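Local structure of BlEst2 (Bacillus licheniformis, 6WPX) at residues 311-322 and 375-386; 211-219 and 340-348. The protein probably hydrolyses ester bonds as an esterase or lipase of the alpha/beta-hydrolase superfamily, here in its propeptide form. One frame throughout, in Å; residues are numbered along the deposited sequence.

Interaction 1. Residues 311-322 and 375-386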
loop_
_atom_site.group_PDB
_atom_site.type_symbol
_atom_site.label_atom_id
_atom_site.label_comp_id
_atom_site.label_asym_id
_atom_site.label_seq_id
_atom_site.Cartn_x
_atom_site.Cartn_y
_atom_site.Cartn_z
ATOM N N VAL A 311 -26.414 -0.240 7.419
ATOM C CA VAL A 311 -25.226 -0.144 6.562
ATOM C C VAL A 311 -25.610 0.639 5.312
ATOM O O VAL A 311 -26.590 0.301 4.644
ATOM C CB VAL A 311 -24.588 -1.538 6.254
ATOM C CG1 VAL A 311 -23.426 -1.420 5.266
ATOM C CG2 VAL A 311 -24.109 -2.206 7.526
ATOM N N LYS A 312 -24.827 1.676 4.993
ATOM C CA LYS A 312 -25.062 2.531 3.836
ATOM C C LYS A 312 -24.604 1.845 2.552
ATOM O O LYS A 312 -25.241 1.991 1.504
ATOM C CB LYS A 312 -24.348 3.876 4.033
ATOM C CG LYS A 312 -24.806 4.991 3.093
ATOM C CD LYS A 312 -26.219 5.499 3.399
ATOM C CE LYS A 312 -26.544 6.744 2.612
ATOM N NZ LYS A 312 -25.888 7.948 3.187
ATOM N N GLU A 313 -23.509 1.074 2.648
ATOM C CA GLU A 313 -22.913 0.382 1.521
ATOM C C GLU A 313 -21.952 -0.678 1.981
ATOM O O GLU A 313 -21.254 -0.516 2.977
ATOM C CB GLU A 313 -22.127 1.381 0.636
ATOM C CG GLU A 313 -21.712 0.819 -0.717
ATOM C CD GLU A 313 -20.936 1.739 -1.639
ATOM O OE1 GLU A 313 -20.149 2.574 -1.142
ATOM O OE2 GLU A 313 -21.078 1.585 -2.872
ATOM N N ILE A 314 -21.866 -1.740 1.195
ATOM C CA ILE A 314 -20.851 -2.762 1.323
ATOM C C ILE A 314 -20.178 -2.848 -0.043
ATOM O O ILE A 314 -20.838 -2.685 -1.066
ATOM C CB ILE A 314 -21.342 -4.168 1.831
ATOM C CG1 ILE A 314 -22.482 -4.751 0.963
ATOM C CG2 ILE A 314 -21.721 -4.141 3.330
ATOM C CD1 ILE A 314 -22.770 -6.261 1.163
ATOM N N THR A 315 -18.868 -3.087 -0.047
ATOM C CA THR A 315 -18.121 -3.426 -1.257
ATOM C C THR A 315 -17.697 -4.848 -0.955
ATOM O O THR A 315 -17.375 -5.162 0.197
ATOM C CB THR A 315 -17.037 -2.431 -1.672
ATOM O OG1 THR A 315 -15.871 -2.579 -0.857
ATOM C CG2 THR A 315 -17.532 -0.960 -1.715
ATOM N N VAL A 316 -17.810 -5.720 -1.946
ATOM C CA VAL A 316 -17.599 -7.161 -1.795
ATOM C C VAL A 316 -16.585 -7.582 -2.838
ATOM O O VAL A 316 -16.770 -7.324 -4.022
ATOM C CB VAL A 316 -18.951 -7.924 -1.931
ATOM C CG1 VAL A 316 -18.789 -9.420 -1.667
ATOM C CG2 VAL A 316 -20.019 -7.342 -1.014
ATOM N N HIS A 317 -15.489 -8.175 -2.383
ATOM C CA HIS A 317 -14.389 -8.543 -3.253
ATOM C C HIS A 317 -13.963 -9.971 -3.076
ATOM O O HIS A 317 -13.704 -10.396 -1.951
ATOM C CB HIS A 317 -13.173 -7.623 -2.988
ATOM C CG HIS A 317 -13.548 -6.190 -2.918
ATOM N ND1 HIS A 317 -13.582 -5.403 -4.051
ATOM C CD2 HIS A 317 -13.955 -5.457 -1.861
ATOM C CE1 HIS A 317 -14.021 -4.222 -3.654
ATOM N NE2 HIS A 317 -14.251 -4.205 -2.346
ATOM N N TRP A 318 -13.822 -10.687 -4.192
ATOM C CA TRP A 318 -13.277 -12.037 -4.160
ATOM C C TRP A 318 -11.981 -11.981 -4.977
ATOM O O TRP A 318 -12.020 -11.911 -6.203
ATOM C CB TRP A 318 -14.268 -13.074 -4.713
ATOM C CG TRP A 318 -13.790 -14.494 -4.574
ATOM C CD1 TRP A 318 -12.977 -15.177 -5.434
ATOM C CD2 TRP A 318 -14.099 -15.402 -3.503
ATOM N NE1 TRP A 318 -12.771 -16.461 -4.973
ATOM C CE2 TRP A 318 -13.431 -16.618 -3.777
ATOM C CE3 TRP A 318 -14.840 -15.288 -2.307
ATOM C CZ2 TRP A 318 -13.539 -17.737 -2.939
ATOM C CZ3 TRP A 318 -14.909 -16.387 -1.455
ATOM C CH2 TRP A 318 -14.292 -17.604 -1.791
ATOM N N LEU A 319 -10.839 -11.948 -4.290
ATOM C CA LEU A 319 -9.521 -11.935 -4.954
ATOM C C LEU A 319 -9.122 -13.354 -5.190
ATOM O O LEU A 319 -9.298 -14.186 -4.308
ATOM C CB LEU A 319 -8.450 -11.236 -4.107
ATOM C CG LEU A 319 -8.553 -9.709 -3.968
ATOM C CD1 LEU A 319 -9.581 -9.318 -2.891
ATOM C CD2 LEU A 319 -7.199 -9.135 -3.646
ATOM N N SER A 320 -8.622 -13.646 -6.396
ATOM C CA SER A 320 -8.231 -14.997 -6.800
ATOM C C SER A 320 -6.996 -14.948 -7.708
ATOM O O SER A 320 -6.667 -13.894 -8.243
ATOM C CB SER A 320 -9.380 -15.660 -7.557
ATOM O OG SER A 320 -9.043 -16.975 -7.987
ATOM N N ASN A 321 -6.333 -16.088 -7.892
ATOM C CA ASN A 321 -5.198 -16.175 -8.800
ATOM C C ASN A 321 -5.702 -16.374 -10.239
ATOM O O ASN A 321 -4.913 -16.294 -11.181
ATOM C CB ASN A 321 -4.227 -17.284 -8.379
ATOM C CG ASN A 321 -4.865 -18.628 -8.251
ATOM O OD1 ASN A 321 -5.752 -18.840 -7.428
ATOM N ND2 ASN A 321 -4.348 -19.588 -9.000
ATOM N N HIS A 322 -7.007 -16.591 -10.428
ATOM C CA HIS A 322 -7.516 -16.709 -11.790
ATOM C C HIS A 322 -8.847 -15.968 -11.932
ATOM O O HIS A 322 -9.487 -15.596 -10.943
ATOM C CB HIS A 322 -7.526 -18.155 -12.335
ATOM C CG HIS A 322 -8.419 -19.109 -11.626
ATOM N ND1 HIS A 322 -9.788 -19.101 -11.831
ATOM C CD2 HIS A 322 -8.104 -20.155 -10.829
ATOM C CE1 HIS A 322 -10.265 -20.099 -11.107
ATOM N NE2 HIS A 322 -9.293 -20.761 -10.488
ATOM N N GLN A 375 -10.831 -24.935 -11.873
ATOM C CA GLN A 375 -9.380 -24.946 -11.605
ATOM C C GLN A 375 -9.181 -24.437 -10.173
ATOM O O GLN A 375 -9.875 -23.525 -9.785
ATOM C CB GLN A 375 -8.725 -24.009 -12.609
ATOM C CG GLN A 375 -7.279 -23.651 -12.302
ATOM C CD GLN A 375 -6.628 -23.031 -13.517
ATOM O OE1 GLN A 375 -6.318 -23.727 -14.488
ATOM N NE2 GLN A 375 -6.412 -21.723 -13.471
ATOM N N LYS A 376 -8.239 -25.038 -9.467
ATOM C CA LYS A 376 -7.843 -24.761 -8.070
ATOM C C LYS A 376 -7.556 -23.265 -7.881
ATOM O O LYS A 376 -6.928 -22.652 -8.754
ATOM C CB LYS A 376 -6.627 -25.637 -7.765
ATOM C CG LYS A 376 -6.140 -25.657 -6.331
ATOM C CD LYS A 376 -4.897 -26.489 -6.167
ATOM C CE LYS A 376 -4.942 -27.766 -6.980
ATOM N NZ LYS A 376 -3.606 -28.370 -7.193
ATOM N N GLU A 377 -8.057 -22.692 -6.787
ATOM C CA GLU A 377 -7.794 -21.260 -6.544
ATOM C C GLU A 377 -7.420 -21.002 -5.089
ATOM O O GLU A 377 -7.813 -21.754 -4.248
ATOM C CB GLU A 377 -8.999 -20.389 -6.911
ATOM C CG GLU A 377 -10.109 -20.458 -5.884
ATOM C CD GLU A 377 -11.192 -19.408 -5.996
ATOM O OE1 GLU A 377 -10.976 -18.429 -6.685
ATOM O OE2 GLU A 377 -12.222 -19.580 -5.366
ATOM N N ALA A 378 -6.522 -20.048 -4.893
ATOM C CA ALA A 378 -6.301 -19.467 -3.559
ATOM C C ALA A 378 -7.139 -18.180 -3.582
ATOM O O ALA A 378 -7.206 -17.539 -4.620
ATOM C CB ALA A 378 -4.861 -19.188 -3.258
ATOM N N PHE A 379 -7.802 -17.872 -2.482
ATOM C CA PHE A 379 -8.640 -16.689 -2.467
ATOM C C PHE A 379 -8.434 -15.810 -1.259
ATOM O O PHE A 379 -7.899 -16.233 -0.237
ATOM C CB PHE A 379 -10.134 -17.087 -2.587
ATOM C CG PHE A 379 -10.739 -17.671 -1.320
ATOM C CD1 PHE A 379 -11.291 -16.841 -0.343
ATOM C CD2 PHE A 379 -10.737 -19.038 -1.096
ATOM C CE1 PHE A 379 -11.832 -17.370 0.821
ATOM C CE2 PHE A 379 -11.294 -19.570 0.065
ATOM C CZ PHE A 379 -11.829 -18.733 1.019
ATOM N N LEU A 380 -8.903 -14.582 -1.383
ATOM C CA LEU A 380 -8.940 -13.596 -0.321
ATOM C C LEU A 380 -10.264 -12.900 -0.528
ATOM O O LEU A 380 -10.498 -12.318 -1.575
ATOM C CB LEU A 380 -7.754 -12.617 -0.409
ATOM C CG LEU A 380 -7.603 -11.597 0.734
ATOM C CD1 LEU A 380 -7.519 -12.292 2.103
ATOM C CD2 LEU A 380 -6.378 -10.731 0.518
ATOM N N PHE A 381 -11.157 -13.053 0.443
ATOM C CA PHE A 381 -12.518 -12.520 0.429
ATOM C C PHE A 381 -12.567 -11.337 1.348
ATOM O O PHE A 381 -12.239 -11.464 2.525
ATOM C CB PHE A 381 -13.521 -13.612 0.882
ATOM C CG PHE A 381 -14.920 -13.087 1.113
ATOM C CD1 PHE A 381 -15.561 -12.305 0.149
ATOM C CD2 PHE A 381 -15.594 -13.358 2.297
ATOM C CE1 PHE A 381 -16.843 -11.801 0.370
ATOM C CE2 PHE A 381 -16.892 -12.875 2.512
ATOM C CZ PHE A 381 -17.515 -12.109 1.540
ATOM N N ILE A 382 -12.969 -10.167 0.815
ATOM C CA ILE A 382 -12.984 -8.940 1.609
ATOM C C ILE A 382 -14.280 -8.204 1.408
ATOM O O ILE A 382 -14.726 -7.999 0.276
ATOM C CB ILE A 382 -11.757 -8.015 1.288
ATOM C CG1 ILE A 382 -10.422 -8.727 1.539
ATOM C CG2 ILE A 382 -11.804 -6.658 2.033
ATOM C CD1 ILE A 382 -9.266 -8.117 0.786
ATOM N N VAL A 383 -14.847 -7.761 2.513
ATOM C CA VAL A 383 -16.042 -6.925 2.524
ATOM C C VAL A 383 -15.663 -5.616 3.206
ATOM O O VAL A 383 -15.081 -5.646 4.289
ATOM C CB VAL A 383 -17.262 -7.593 3.223
ATOM C CG1 VAL A 383 -18.495 -6.677 3.186
ATOM C CG2 VAL A 383 -17.594 -8.930 2.582
ATOM N N THR A 384 -16.001 -4.478 2.600
ATOM C CA THR A 384 -15.805 -3.206 3.297
ATOM C C THR A 384 -17.201 -2.713 3.631
ATOM O O THR A 384 -18.147 -3.050 2.924
ATOM C CB THR A 384 -14.966 -2.171 2.511
ATOM O OG1 THR A 384 -15.812 -1.570 1.538
ATOM C CG2 THR A 384 -13.705 -2.773 1.875
ATOM N N PHE A 385 -17.337 -1.953 4.710
ATOM C CA PHE A 385 -18.623 -1.446 5.167
ATOM C C PHE A 385 -18.589 0.044 5.343
ATOM O O PHE A 385 -17.659 0.594 5.959
ATOM C CB PHE A 385 -19.007 -2.053 6.532
ATOM C CG PHE A 385 -19.061 -3.564 6.599
ATOM C CD1 PHE A 385 -17.890 -4.317 6.706
ATOM C CD2 PHE A 385 -20.284 -4.232 6.599
ATOM C CE1 PHE A 385 -17.938 -5.706 6.760
ATOM C CE2 PHE A 385 -20.333 -5.636 6.657
ATOM C CZ PHE A 385 -19.158 -6.356 6.752
ATOM N N ASP A 386 -19.632 0.690 4.825
ATOM C CA ASP A 386 -19.852 2.112 5.046
ATOM C C ASP A 386 -21.003 2.072 6.091
ATOM O O ASP A 386 -22.166 1.869 5.747
ATOM C CB ASP A 386 -20.256 2.845 3.756
ATOM C CG ASP A 386 -20.491 4.339 3.969
ATOM O OD1 ASP A 386 -20.452 4.788 5.137
ATOM O OD2 ASP A 386 -20.653 5.060 2.970
HETATM O O HOH W 1 -18.121 0.158 1.775
#

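Interaction 2. Residues 211-219 and 340-348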
loop_
_atom_site.group_PDB
_atom_site.type_symbol
_atom_site.label_atom_id
_atom_site.label_comp_id
_atom_site.label_asym_id
_atom_site.label_seq_id
_atom_site.Cartn_x
_atom_site.Cartn_y
_atom_site.Cartn_z
ATOM N N GLY A 211 -9.467 3.894 -8.539
ATOM C CA GLY A 211 -9.864 3.289 -9.799
ATOM C C GLY A 211 -11.372 3.291 -9.926
ATOM O O GLY A 211 -12.082 3.175 -8.918
ATOM N N GLY A 212 -11.863 3.454 -11.154
ATOM C CA GLY A 212 -13.295 3.397 -11.422
ATOM C C GLY A 212 -13.798 1.970 -11.283
ATOM O O GLY A 212 -13.015 1.022 -11.432
ATOM N N PHE A 213 -15.093 1.787 -10.986
ATOM C CA PHE A 213 -15.663 0.440 -10.893
ATOM C C PHE A 213 -15.371 -0.318 -12.202
ATOM O O PHE A 213 -15.636 0.186 -13.288
ATOM C CB PHE A 213 -17.175 0.472 -10.578
ATOM C CG PHE A 213 -17.776 -0.904 -10.373
ATOM C CD1 PHE A 213 -17.443 -1.671 -9.257
ATOM C CD2 PHE A 213 -18.664 -1.441 -11.303
ATOM C CE1 PHE A 213 -17.968 -2.962 -9.089
ATOM C CE2 PHE A 213 -19.214 -2.733 -11.121
ATOM C CZ PHE A 213 -18.870 -3.479 -10.015
ATOM N N GLY A 214 -14.725 -1.468 -12.069
ATOM C CA GLY A 214 -14.317 -2.311 -13.187
ATOM C C GLY A 214 -12.843 -2.224 -13.520
ATOM O O GLY A 214 -12.367 -3.025 -14.315
ATOM N N SER A 215 -12.112 -1.242 -12.943
ATOM C CA SER A 215 -10.682 -1.034 -13.222
ATOM C C SER A 215 -9.758 -1.575 -12.128
ATOM O O SER A 215 -10.214 -1.836 -11.016
ATOM C CB SER A 215 -10.394 0.439 -13.516
ATOM O OG SER A 215 -10.499 1.242 -12.351
ATOM N N ALA A 216 -8.459 -1.712 -12.440
ATOM C CA ALA A 216 -7.419 -2.273 -11.568
ATOM C C ALA A 216 -7.204 -1.581 -10.210
ATOM O O ALA A 216 -6.567 -2.183 -9.348
ATOM C CB ALA A 216 -6.095 -2.340 -12.310
ATOM N N LEU A 217 -7.657 -0.341 -10.017
ATOM C CA LEU A 217 -7.426 0.305 -8.702
ATOM C C LEU A 217 -8.728 0.546 -7.937
ATOM O O LEU A 217 -8.746 1.310 -6.969
ATOM C CB LEU A 217 -6.601 1.608 -8.856
ATOM C CG LEU A 217 -5.149 1.465 -9.367
ATOM C CD1 LEU A 217 -4.611 2.826 -9.865
ATOM C CD2 LEU A 217 -4.231 0.925 -8.278
ATOM N N PHE A 218 -9.803 -0.114 -8.356
ATOM C CA PHE A 218 -11.088 -0.027 -7.630
ATOM C C PHE A 218 -10.935 -0.721 -6.266
ATOM O O PHE A 218 -11.135 -0.071 -5.268
ATOM C CB PHE A 218 -12.254 -0.645 -8.396
ATOM C CG PHE A 218 -13.548 -0.474 -7.652
ATOM C CD1 PHE A 218 -14.101 0.781 -7.477
ATOM C CD2 PHE A 218 -14.183 -1.549 -7.059
ATOM C CE1 PHE A 218 -15.281 0.946 -6.778
ATOM C CE2 PHE A 218 -15.371 -1.388 -6.370
ATOM C CZ PHE A 218 -15.909 -0.140 -6.223
ATOM N N PHE A 219 -10.587 -2.008 -6.264
ATOM C CA PHE A 219 -10.396 -2.762 -5.002
ATOM C C PHE A 219 -9.421 -2.026 -4.078
ATOM O O PHE A 219 -9.797 -1.759 -2.983
ATOM C CB PHE A 219 -9.937 -4.206 -5.186
ATOM C CG PHE A 219 -9.332 -4.761 -3.922
ATOM C CD1 PHE A 219 -10.118 -5.026 -2.818
ATOM C CD2 PHE A 219 -7.966 -4.957 -3.813
ATOM C CE1 PHE A 219 -9.554 -5.492 -1.646
ATOM C CE2 PHE A 219 -7.410 -5.439 -2.640
ATOM C CZ PHE A 219 -8.205 -5.698 -1.555
ATOM N N PHE A 340 -21.058 -8.824 -10.682
ATOM C CA PHE A 340 -19.693 -8.570 -10.248
ATOM C C PHE A 340 -18.859 -8.163 -11.436
ATOM O O PHE A 340 -18.981 -8.754 -12.518
ATOM C CB PHE A 340 -19.082 -9.831 -9.610
ATOM C CG PHE A 340 -19.403 -10.034 -8.151
ATOM C CD1 PHE A 340 -20.575 -10.673 -7.764
ATOM C CD2 PHE A 340 -18.508 -9.632 -7.163
ATOM C CE1 PHE A 340 -20.861 -10.882 -6.411
ATOM C CE2 PHE A 340 -18.793 -9.834 -5.805
ATOM C CZ PHE A 340 -19.969 -10.451 -5.439
ATOM N N SER A 341 -17.992 -7.191 -11.237
ATOM C CA SER A 341 -17.065 -6.791 -12.275
ATOM C C SER A 341 -15.798 -7.611 -12.029
ATOM O O SER A 341 -15.597 -8.106 -10.915
ATOM C CB SER A 341 -16.747 -5.309 -12.146
ATOM O OG SER A 341 -16.126 -5.062 -10.893
ATOM N N ILE A 342 -14.961 -7.763 -13.045
ATOM C CA ILE A 342 -13.682 -8.450 -12.932
ATOM C C ILE A 342 -12.577 -7.441 -13.291
ATOM O O ILE A 342 -12.764 -6.594 -14.168
ATOM C CB ILE A 342 -13.640 -9.776 -13.764
ATOM C CG1 ILE A 342 -12.308 -10.546 -13.621
ATOM C CG2 ILE A 342 -13.974 -9.537 -15.241
ATOM C CD1 ILE A 342 -12.014 -11.220 -12.302
ATOM N N ALA A 343 -11.475 -7.477 -12.550
ATOM C CA ALA A 343 -10.341 -6.604 -12.820
ATOM C C ALA A 343 -9.072 -7.304 -12.376
ATOM O O ALA A 343 -9.125 -8.226 -11.550
ATOM C CB ALA A 343 -10.500 -5.272 -12.104
ATOM N N LYS A 344 -7.930 -6.900 -12.945
ATOM C CA LYS A 344 -6.662 -7.450 -12.504
ATOM C C LYS A 344 -6.365 -6.744 -11.169
ATOM O O LYS A 344 -6.849 -5.637 -10.943
ATOM C CB LYS A 344 -5.544 -7.091 -13.501
ATOM C CG LYS A 344 -5.589 -7.842 -14.815
ATOM C CD LYS A 344 -4.354 -7.504 -15.627
ATOM C CE LYS A 344 -4.349 -8.183 -16.967
ATOM N NZ LYS A 344 -3.112 -7.865 -17.731
ATOM N N THR A 345 -5.585 -7.362 -10.291
ATOM C CA THR A 345 -5.175 -6.658 -9.077
ATOM C C THR A 345 -3.896 -5.905 -9.438
ATOM O O THR A 345 -3.335 -6.144 -10.506
ATOM C CB THR A 345 -5.078 -7.584 -7.867
ATOM O OG1 THR A 345 -4.430 -8.773 -8.269
ATOM C CG2 THR A 345 -6.431 -7.921 -7.292
ATOM N N ALA A 346 -3.447 -5.004 -8.592
ATOM C CA ALA A 346 -2.280 -4.202 -8.997
ATOM C C ALA A 346 -1.280 -4.100 -7.851
ATOM O O ALA A 346 -1.588 -4.566 -6.773
ATOM C CB ALA A 346 -2.785 -2.853 -9.386
ATOM N N ASP A 347 -0.132 -3.482 -8.122
ATOM C CA ASP A 347 0.935 -3.224 -7.116
ATOM C C ASP A 347 1.233 -4.491 -6.300
ATOM O O ASP A 347 1.600 -5.508 -6.868
ATOM C CB ASP A 347 0.709 -1.919 -6.322
ATOM C CG ASP A 347 -0.589 -1.710 -5.514
ATOM O OD1 ASP A 347 -1.584 -1.261 -6.095
ATOM O OD2 ASP A 347 -0.581 -1.989 -4.302
ATOM N N VAL A 348 1.115 -4.363 -4.992
ATOM C CA VAL A 348 1.307 -5.426 -3.980
ATOM C C VAL A 348 0.588 -6.704 -4.407
ATOM O O VAL A 348 1.151 -7.741 -4.162
ATOM C CB VAL A 348 0.838 -4.882 -2.630
ATOM C CG1 VAL A 348 0.544 -5.976 -1.640
ATOM C CG2 VAL A 348 1.851 -3.896 -2.098
#

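Interaction 1. Residues 311-322 and 375-386
Trp-318 and Phe-379 meet at the apolar centre in an offset stack, the indole's six-membered ring over the phenyl with centroids 4.2 Å apart and planes at 15°. Phe-381 CB approaches Trp-318 CE3 obliquely (3.8 Å), and the Phe-381 ring receives Val-316 CG1 at its edge. On the same face Ile-314 CG2 runs alongside the Phe-385 ring and touches CD2. On the other face Leu-319 CD1 meets Ile-382 CD1. Strands 313-320 and 377-386 are antiparallel neighbours in a five-stranded sheet; Ile-369, from strand 365-372 of a second sheet, packs on the aromatic cluster, as in a beta sandwich. A classic beta bulge at one end sets Lys-312 and Glu-313 opposite the single Asp-386; Lys-312 N bonds Asp-386 O, and Asp-386 N bonds Glu-313 O. On the Leu-319 face, Thr-315 OG1 and Thr-384 OG1 share a 2.6 Å hydrogen bond, while Thr-315 OG1 also bonds His-317 NE2 (2.7 Å). The indole's CG stands anti to the backbone N (chi1 -174°), carrying NE1 out to the Glu-377 carboxylate. Trp-318 NE1 donates to Glu-377 OE1 (3.2 Å) almost straight, at 170°, in the ring plane and on the oxygen's syn side. Ser-320 OG donates to the anti lone pair of the same Glu-377 OE1 (2.7 Å). A leucine in place of Trp-318 would probably cost Phe-379 its stacking partner and leave Glu-377 OE1 with one donor fewer. At the polar edge, Asn-321 OD1 accepts from Ala-378 N (2.9 Å), and His-322 NE2 donates to Gln-375 O (2.9 Å) from above the carbonyl plane.

Interaction 2. Residues 211-219 and 340-348
Phe-213 presents one ring face to Ser-341, whose hydroxyl OG sits 3.3 Å from Phe-213 CZ and equally near CE1, with CB following over CZ and CE2. The edge of the Phe-213 ring is met in plane by Phe-218 CE2. Phe-218 in turn has Phe-213 CD1 over one face, offset toward the rim, and Gly-211 O in plane at its edge. The phenyl group reaches Ser-341 because CG is anti to the backbone N of Phe-213 (chi1 -176°), which swings the ring out from the loop. Ser-341 OG also makes a weak hydrogen bond to Ser-356 O on the adjacent strand 353-360. No hydrogen bond joins 211-219 to 340-348, and much of the rest is small side chains against backbone. Ala-343 CB lies against two carbonyl oxygens, 3.6 Å from Ser-215 O and 3.7 Å from Gly-214 O. Ala-216 CA makes a bent CA-H...O contact with Lys-344 O, 3.5 Å. Beyond it, Ala-346 CB lies 3.8 Å from Ala-216 O and also meets Leu-217 CD2, which also lies near Asp-347 OD1. Phe-255 touches both Leu-217 and Ala-346 from outside the two segments. The loop holds its own shape: Ser-215 OG donates to a lone pair of Gly-212 O (2.7 Å) in the carbonyl plane, and Ser-215 N grips the same oxygen. Gly-214, with its positive phi of 103°, takes the third position of this turn, where a side chain would jam against the preceding carbonyl. Thus a type II turn, Gly-212 to Ser-215, runs into a type I turn, Ser-215 to Phe-218, which delivers Leu-217 as N-cap of helix 218-224, the loop of two successive beta turns packing beside edge strand 341-344 of an antiparallel sheet.

Interactions 1 and 2 have centres about 12 Å apart and reach the same five-stranded antiparallel sheet: interaction 1 joins neighbouring inner strands, whereas interaction 2 meets edge strand 341-344, with strand 353-360 lying between 313-320 and that edge. Along the chain their segments alternate, in the order 211-219, 311-322, 340-348, 375-386. Phe-219 links them directly, its ring edge-to-face with His-317 and its CZ 3.5 Å from Ile-382 CD1. Helix 218-224 and its lead-in loop, which follow strand 201-205 of the mixed sheet, thereby pack against the later antiparallel sheet, which looks like one layer of a beta sandwich. The C-terminal domain has an autoinhibitory effect, and this late sheet may belong to it.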